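Side-chain contacts in DNA repair and recombination protein radB (Thermococcus kodakarensis, PDB 2CVH), which probably binds DNA and ATP in DNA repair and homologous recombination, with very weak ATPase activity and without promoting strand exchange itself: residues R61-Q64 against M65-R69; I128-L131 against S132-L135; L185-P188 against G189-V192. One frame throughout, in Å; residues are numbered along the deposited sequence.

Contact 1 (R61-Q64 against M65-R69)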
loop_
_atom_site.group_PDB
_atom_site.type_symbol
_atom_site.label_atom_id
_atom_site.label_comp_id
_atom_site.label_asym_id
_atom_site.label_seq_id
_atom_site.Cartn_x
_atom_site.Cartn_y
_atom_site.Cartn_z
ATOM N N ARG A 61 11.173 -3.561 -12.432
ATOM C CA ARG A 61 9.804 -4.073 -12.429
ATOM C C ARG A 61 8.837 -2.974 -12.895
ATOM O O ARG A 61 7.946 -3.229 -13.724
ATOM C CB ARG A 61 9.448 -4.604 -11.032
ATOM C CG ARG A 61 8.106 -5.308 -10.923
ATOM C CD ARG A 61 8.014 -6.528 -11.841
ATOM N NE ARG A 61 6.803 -7.295 -11.565
ATOM C CZ ARG A 61 5.830 -7.519 -12.440
ATOM N NH1 ARG A 61 5.904 -7.048 -13.680
ATOM N NH2 ARG A 61 4.748 -8.178 -12.055
ATOM N N LEU A 62 9.043 -1.745 -12.412
ATOM C CA LEU A 62 8.203 -0.623 -12.833
ATOM C C LEU A 62 8.437 -0.315 -14.319
ATOM O O LEU A 62 7.503 0.004 -15.053
ATOM C CB LEU A 62 8.487 0.613 -11.989
ATOM C CG LEU A 62 7.595 1.778 -12.423
ATOM C CD1 LEU A 62 6.180 1.584 -11.872
ATOM C CD2 LEU A 62 8.185 3.086 -11.956
ATOM N N VAL A 63 9.700 -0.374 -14.744
ATOM C CA VAL A 63 10.078 -0.160 -16.153
ATOM C C VAL A 63 9.362 -1.219 -17.005
ATOM O O VAL A 63 8.747 -0.905 -18.024
ATOM C CB VAL A 63 11.621 -0.321 -16.352
ATOM C CG1 VAL A 63 11.981 -0.303 -17.825
ATOM C CG2 VAL A 63 12.356 0.778 -15.617
ATOM N N GLN A 64 9.439 -2.478 -16.572
ATOM C CA GLN A 64 8.782 -3.574 -17.277
ATOM C C GLN A 64 7.311 -3.261 -17.371
ATOM O O GLN A 64 6.738 -3.210 -18.463
ATOM C CB GLN A 64 8.977 -4.885 -16.526
ATOM C CG GLN A 64 8.344 -6.084 -17.227
ATOM C CD GLN A 64 8.665 -7.407 -16.546
ATOM O OE1 GLN A 64 9.003 -8.394 -17.210
ATOM N NE2 GLN A 64 8.560 -7.436 -15.220
ATOM N N MET A 65 6.709 -2.972 -16.221
ATOM C CA MET A 65 5.288 -2.649 -16.175
ATOM C C MET A 65 4.950 -1.462 -17.078
ATOM O O MET A 65 3.999 -1.523 -17.853
ATOM C CB MET A 65 4.864 -2.380 -14.734
ATOM C CG MET A 65 5.018 -3.600 -13.830
ATOM S SD MET A 65 4.735 -3.284 -12.080
ATOM C CE MET A 65 3.211 -2.288 -12.257
ATOM N N ALA A 66 5.768 -0.409 -17.034
ATOM C CA ALA A 66 5.531 0.790 -17.865
ATOM C C ALA A 66 5.580 0.448 -19.364
ATOM O O ALA A 66 4.650 0.736 -20.105
ATOM C CB ALA A 66 6.560 1.879 -17.533
ATOM N N GLU A 67 6.651 -0.224 -19.781
ATOM C CA GLU A 67 6.838 -0.600 -21.173
ATOM C C GLU A 67 5.737 -1.483 -21.699
ATOM O O GLU A 67 5.139 -1.160 -22.725
ATOM C CB GLU A 67 8.159 -1.341 -21.361
ATOM C CG GLU A 67 9.368 -0.471 -21.375
ATOM C CD GLU A 67 10.627 -1.278 -21.369
ATOM O OE1 GLU A 67 11.648 -0.778 -21.868
ATOM O OE2 GLU A 67 10.612 -2.412 -20.851
ATOM N N THR A 68 5.474 -2.587 -20.992
ATOM C CA THR A 68 4.458 -3.555 -21.399
ATOM C C THR A 68 3.067 -2.965 -21.561
ATOM O O THR A 68 2.159 -3.630 -22.060
ATOM C CB THR A 68 4.365 -4.751 -20.446
ATOM O OG1 THR A 68 5.674 -5.150 -20.029
ATOM C CG2 THR A 68 3.769 -5.914 -21.188
ATOM N N ARG A 69 2.895 -1.721 -21.138
ATOM C CA ARG A 69 1.615 -1.044 -21.263
ATOM C C ARG A 69 1.829 0.194 -22.158
ATOM O O ARG A 69 0.996 1.105 -22.209
ATOM C CB ARG A 69 1.107 -0.705 -19.843
ATOM C CG ARG A 69 1.076 -1.972 -18.933
ATOM C CD ARG A 69 0.951 -1.701 -17.423
ATOM N NE ARG A 69 -0.434 -1.473 -17.044
ATOM C CZ ARG A 69 -1.240 -2.400 -16.542
ATOM N NH1 ARG A 69 -0.795 -3.628 -16.321
ATOM N NH2 ARG A 69 -2.535 -2.128 -16.394
#

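Contact 2 (I128-L131 against S132-L135)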
loop_
_atom_site.group_PDB
_atom_site.type_symbol
_atom_site.label_atom_id
_atom_site.label_comp_id
_atom_site.label_asym_id
_atom_site.label_seq_id
_atom_site.Cartn_x
_atom_site.Cartn_y
_atom_site.Cartn_z
ATOM N N ILE A 128 4.091 1.580 20.150
ATOM C CA ILE A 128 2.764 1.673 19.549
ATOM C C ILE A 128 2.264 3.111 19.310
ATOM O O ILE A 128 1.529 3.369 18.354
ATOM C CB ILE A 128 1.738 0.861 20.372
ATOM C CG1 ILE A 128 0.494 0.576 19.530
ATOM C CG2 ILE A 128 1.381 1.601 21.655
ATOM C CD1 ILE A 128 -0.395 -0.512 20.088
ATOM N N ALA A 129 2.683 4.047 20.152
ATOM C CA ALA A 129 2.281 5.444 19.996
ATOM C C ALA A 129 3.062 6.118 18.852
ATOM O O ALA A 129 2.583 7.060 18.212
ATOM C CB ALA A 129 2.490 6.198 21.301
ATOM N N GLU A 130 4.276 5.639 18.617
ATOM C CA GLU A 130 5.122 6.161 17.548
ATOM C C GLU A 130 4.496 5.783 16.206
ATOM O O GLU A 130 4.588 6.530 15.227
ATOM C CB GLU A 130 6.534 5.578 17.667
ATOM C CG GLU A 130 7.594 6.607 18.028
ATOM C CD GLU A 130 7.851 7.605 16.912
ATOM O OE1 GLU A 130 8.247 8.746 17.227
ATOM O OE2 GLU A 130 7.663 7.250 15.726
ATOM N N LEU A 131 3.882 4.602 16.170
ATOM C CA LEU A 131 3.204 4.126 14.978
ATOM C C LEU A 131 2.019 5.061 14.756
ATOM O O LEU A 131 1.813 5.564 13.652
ATOM C CB LEU A 131 2.719 2.688 15.175
ATOM C CG LEU A 131 1.846 2.094 14.063
ATOM C CD1 LEU A 131 2.588 2.136 12.732
ATOM C CD2 LEU A 131 1.437 0.666 14.422
ATOM N N SER A 132 1.289 5.339 15.832
ATOM C CA SER A 132 0.133 6.234 15.784
ATOM C C SER A 132 0.543 7.638 15.331
ATOM O O SER A 132 -0.238 8.348 14.699
ATOM C CB SER A 132 -0.542 6.288 17.158
ATOM O OG SER A 132 -0.946 4.993 17.567
ATOM N N ARG A 133 1.766 8.028 15.675
ATOM C CA ARG A 133 2.330 9.318 15.276
ATOM C C ARG A 133 2.358 9.351 13.747
ATOM O O ARG A 133 1.815 10.254 13.109
ATOM C CB ARG A 133 3.782 9.424 15.771
ATOM C CG ARG A 133 4.168 10.755 16.411
ATOM C CD ARG A 133 3.728 10.798 17.875
ATOM N NE ARG A 133 4.505 9.889 18.719
ATOM C CZ ARG A 133 4.239 9.645 19.999
ATOM N NH1 ARG A 133 3.210 10.235 20.595
ATOM N NH2 ARG A 133 5.028 8.839 20.696
ATOM N N GLN A 134 2.998 8.332 13.183
ATOM C CA GLN A 134 3.145 8.164 11.743
ATOM C C GLN A 134 1.815 8.070 11.008
ATOM O O GLN A 134 1.577 8.790 10.046
ATOM C CB GLN A 134 3.997 6.924 11.471
ATOM C CG GLN A 134 5.418 7.088 11.985
ATOM C CD GLN A 134 6.243 5.819 11.938
ATOM O OE1 GLN A 134 6.526 5.284 10.865
ATOM N NE2 GLN A 134 6.651 5.339 13.110
ATOM N N LEU A 135 0.942 7.188 11.476
ATOM C CA LEU A 135 -0.353 7.009 10.846
ATOM C C LEU A 135 -1.105 8.325 10.835
ATOM O O LEU A 135 -1.659 8.724 9.808
ATOM C CB LEU A 135 -1.144 5.897 11.542
ATOM C CG LEU A 135 -0.601 4.472 11.315
ATOM C CD1 LEU A 135 -1.416 3.463 12.110
ATOM C CD2 LEU A 135 -0.623 4.100 9.821
#

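Contact 3 (L185-P188 against G189-V192)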
loop_
_atom_site.group_PDB
_atom_site.type_symbol
_atom_site.label_atom_id
_atom_site.label_comp_id
_atom_site.label_asym_id
_atom_site.label_seq_id
_atom_site.Cartn_x
_atom_site.Cartn_y
_atom_site.Cartn_z
ATOM N N LEU A 185 -3.404 -17.827 -4.511
ATOM C CA LEU A 185 -4.123 -19.041 -4.897
ATOM C C LEU A 185 -3.011 -20.015 -5.340
ATOM O O LEU A 185 -1.951 -19.571 -5.773
ATOM C CB LEU A 185 -5.154 -18.753 -5.983
ATOM C CG LEU A 185 -6.377 -17.970 -5.446
ATOM C CD1 LEU A 185 -7.466 -17.829 -6.486
ATOM C CD2 LEU A 185 -6.965 -18.672 -4.264
ATOM N N PRO A 186 -3.212 -21.347 -5.206
ATOM C CA PRO A 186 -2.160 -22.305 -5.596
ATOM C C PRO A 186 -1.943 -22.592 -7.092
ATOM O O PRO A 186 -2.003 -23.731 -7.532
ATOM C CB PRO A 186 -2.549 -23.554 -4.809
ATOM C CG PRO A 186 -4.028 -23.548 -4.959
ATOM C CD PRO A 186 -4.395 -22.072 -4.694
ATOM N N LYS A 187 -1.742 -21.534 -7.866
ATOM C CA LYS A 187 -1.470 -21.601 -9.291
ATOM C C LYS A 187 -0.518 -20.432 -9.409
ATOM O O LYS A 187 -0.707 -19.427 -8.747
ATOM C CB LYS A 187 -2.716 -21.353 -10.139
ATOM C CG LYS A 187 -3.823 -22.423 -10.037
ATOM C CD LYS A 187 -4.659 -22.259 -8.752
ATOM C CE LYS A 187 -6.116 -22.702 -8.933
ATOM N NZ LYS A 187 -6.912 -22.472 -7.697
ATOM N N PRO A 188 0.542 -20.555 -10.217
ATOM C CA PRO A 188 1.526 -19.474 -10.380
ATOM C C PRO A 188 0.920 -18.112 -10.740
ATOM O O PRO A 188 0.129 -17.996 -11.675
ATOM C CB PRO A 188 2.457 -20.022 -11.458
ATOM C CG PRO A 188 2.420 -21.545 -11.184
ATOM C CD PRO A 188 0.931 -21.768 -10.963
ATOM N N GLY A 189 1.218 -17.107 -9.919
ATOM C CA GLY A 189 0.696 -15.759 -10.141
ATOM C C GLY A 189 -0.758 -15.468 -9.762
ATOM O O GLY A 189 -1.189 -14.305 -9.803
ATOM N N LEU A 190 -1.505 -16.506 -9.379
ATOM C CA LEU A 190 -2.928 -16.389 -9.017
ATOM C C LEU A 190 -3.111 -15.818 -7.606
ATOM O O LEU A 190 -2.511 -16.301 -6.635
ATOM C CB LEU A 190 -3.626 -17.749 -9.103
ATOM C CG LEU A 190 -4.867 -17.918 -9.982
ATOM C CD1 LEU A 190 -5.676 -19.037 -9.411
ATOM C CD2 LEU A 190 -5.738 -16.679 -10.056
ATOM N N ARG A 191 -3.988 -14.829 -7.498
ATOM C CA ARG A 191 -4.218 -14.160 -6.225
ATOM C C ARG A 191 -5.674 -13.738 -6.052
ATOM O O ARG A 191 -6.448 -13.684 -7.013
ATOM C CB ARG A 191 -3.364 -12.883 -6.177
ATOM C CG ARG A 191 -1.868 -13.060 -6.387
ATOM C CD ARG A 191 -1.220 -13.723 -5.205
ATOM N NE ARG A 191 0.222 -13.851 -5.410
ATOM C CZ ARG A 191 0.837 -14.937 -5.888
ATOM N NH1 ARG A 191 0.142 -16.036 -6.217
ATOM N NH2 ARG A 191 2.158 -14.911 -6.058
ATOM N N VAL A 192 -6.025 -13.389 -4.823
ATOM C CA VAL A 192 -7.368 -12.893 -4.545
ATOM C C VAL A 192 -7.234 -11.815 -3.469
ATOM O O VAL A 192 -6.411 -11.934 -2.559
ATOM C CB VAL A 192 -8.335 -14.034 -4.069
ATOM C CG1 VAL A 192 -7.838 -14.632 -2.744
ATOM C CG2 VAL A 192 -9.822 -13.517 -3.973
#

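Contact 1 (R61-Q64 against M65-R69)
The thioether of M65 lies over one face of the R61 guanidinium, with SD 4.2 Å above the plane and displaced toward its rim, an i to i+4 pairing on helix 59-67 of this RecA-like ATPase domain. The N-H groups of the same guanidinium are engaged beyond the helix, where NH2 donates to the backbone oxygen of T212 and NH1 makes a weak bond to that of E213, so the flat group is fixed in rotation by strand 206-212 and the turn after it. R61 is bent at chi2 (60°), which turns its chain toward M65 and sets NH1 3.6 Å from CG of M65. The two side chains cross obliquely, and M65 goes on to touch L38 and Q39 of helix 33-44, which begins within the predicted ATP-binding loop. An alanine here, lacking the thioether, would probably leave that guanidinium face without its cover and open a gap against L38.

On another side of the helix, V63 and E67 run side by side in the same direction, CG1 of V63 resting 3.9 Å from the carboxylate carbon CD of E67; both also reach P73 of helix 73-79. Behind them the main chain follows regular i to i+4 bonding, as in E67 N to V63 O at 2.8 Å.

The last such bond illustrates how a side chain can share an acceptor with its own backbone N-H. Q64 O receives T68 N at 2.9 Å. It also receives the hydroxyl OG1 of T68, which stands beside its own backbone N (chi1 -40°) and donates at 2.7 Å to Q64 O from 48° out of the carbonyl plane.

Contact 2 (I128-L131 against S132-L135)
L131 and L135 meet one turn apart on helix 128-145, the crossover helix of the beta-alpha-beta unit between strands 106-112 and 149-153. This apolar pairing is oblique: CG of L131 approaches CD1 of L135 to 4.0 Å, and both side chains pack on L172 of helix 170-174. In L131 the branch carbon lies anti to the backbone N (chi1 173°), in L135 anti to the carbonyl carbon, and the two isobutyl groups thereby converge.

The charged groups show that proximity need not mean a salt bridge. E130 and R133 cross at about a right angle, with OE1 of E130 still 4.2 Å from NE of R133 and their planes turned 73° apart, so the attraction is probably only diffuse. R133, bent at chi2 and chi3, instead doubles back over its own helix: A129 O sits 3.4 Å above one face of the guanidinium, toward the rim, while NH2 lies 3.7 Å from CB of A129.

Hydrogen bonding places side-chain donors on carbonyls already used by the helix. I128 O accepts both OG and N of S132, from opposite faces of its plane, the hydroxyl bond measuring 3.1 Å. E130 O is likewise shared by N and NE2 of Q134, again from opposite faces. The amide also makes a weak bond to OE2 of E130, which has a weak, long ion pair with R92 of helix 90-101. The NE2 of Q134 approaches E130 O at 3.2 Å, from 64° out of the carbonyl plane.

Contact 3 (L185-P188 against G189-V192)
L190 gives its backbone N-H to K187 O at 3.1 Å, closing a type II beta turn with P188 and G189 at its corners. G189 has a positive phi (77°), where any CB would clash with P188 O. K187 N bonds weakly to L185 O around P186, an inverse gamma turn. Across the hairpin, L185 N donates to L190 O at 2.8 Å. The same oxygen is gripped a second time by NH1 of R191, at 2.7 Å and from the opposite face of its plane; for NH1 the acceptor lies in the guanidinium plane. With its chain bent at chi2 (-71°), R191 doubles back onto the carbonyl preceding it, and its NH2 donates to A30 O in the predicted ATP-binding loop. The edge of this guanidinium also faces L185 O and K187 O.

Apolar contact concentrates on one methyl. CD1 of L190 is pressed tightly against CB of L185 (3.5 Å) and CD of K187 (3.4 Å), which meet it from directions roughly at right angles, the lysine lying alongside the leucine and pointing the same way, so that its aliphatic part does the covering.

The turn links antiparallel strands 178-184 and 190-197 of the RecA-like sheet. V192 forms backbone bonds with D183 on the incoming strand, while G189 and R191 pair with I211 and F209 of strand 206-212, on the far side of strand 190-197.

How the contacts relate
From the N terminus, contact 1 comes first, on helix 59-67 after strand 47-52; contact 2 follows on the crossover helix leading to strand 149-153, and contact 3 turns the chain from strand 178-184 into strand 190-197. The three stand in series, neither nested nor crossed, and only contact 3 closes a loop. Contact 2 lies across the chain's centre from both others, with centres 34 Å apart in each case. Contacts 1 and 3 are closer, about 9 Å between nearest atoms, and share a neighbour in strand 206-212. Together they exemplify how local pairings shape two helices and a hairpin packed around one mixed sheet.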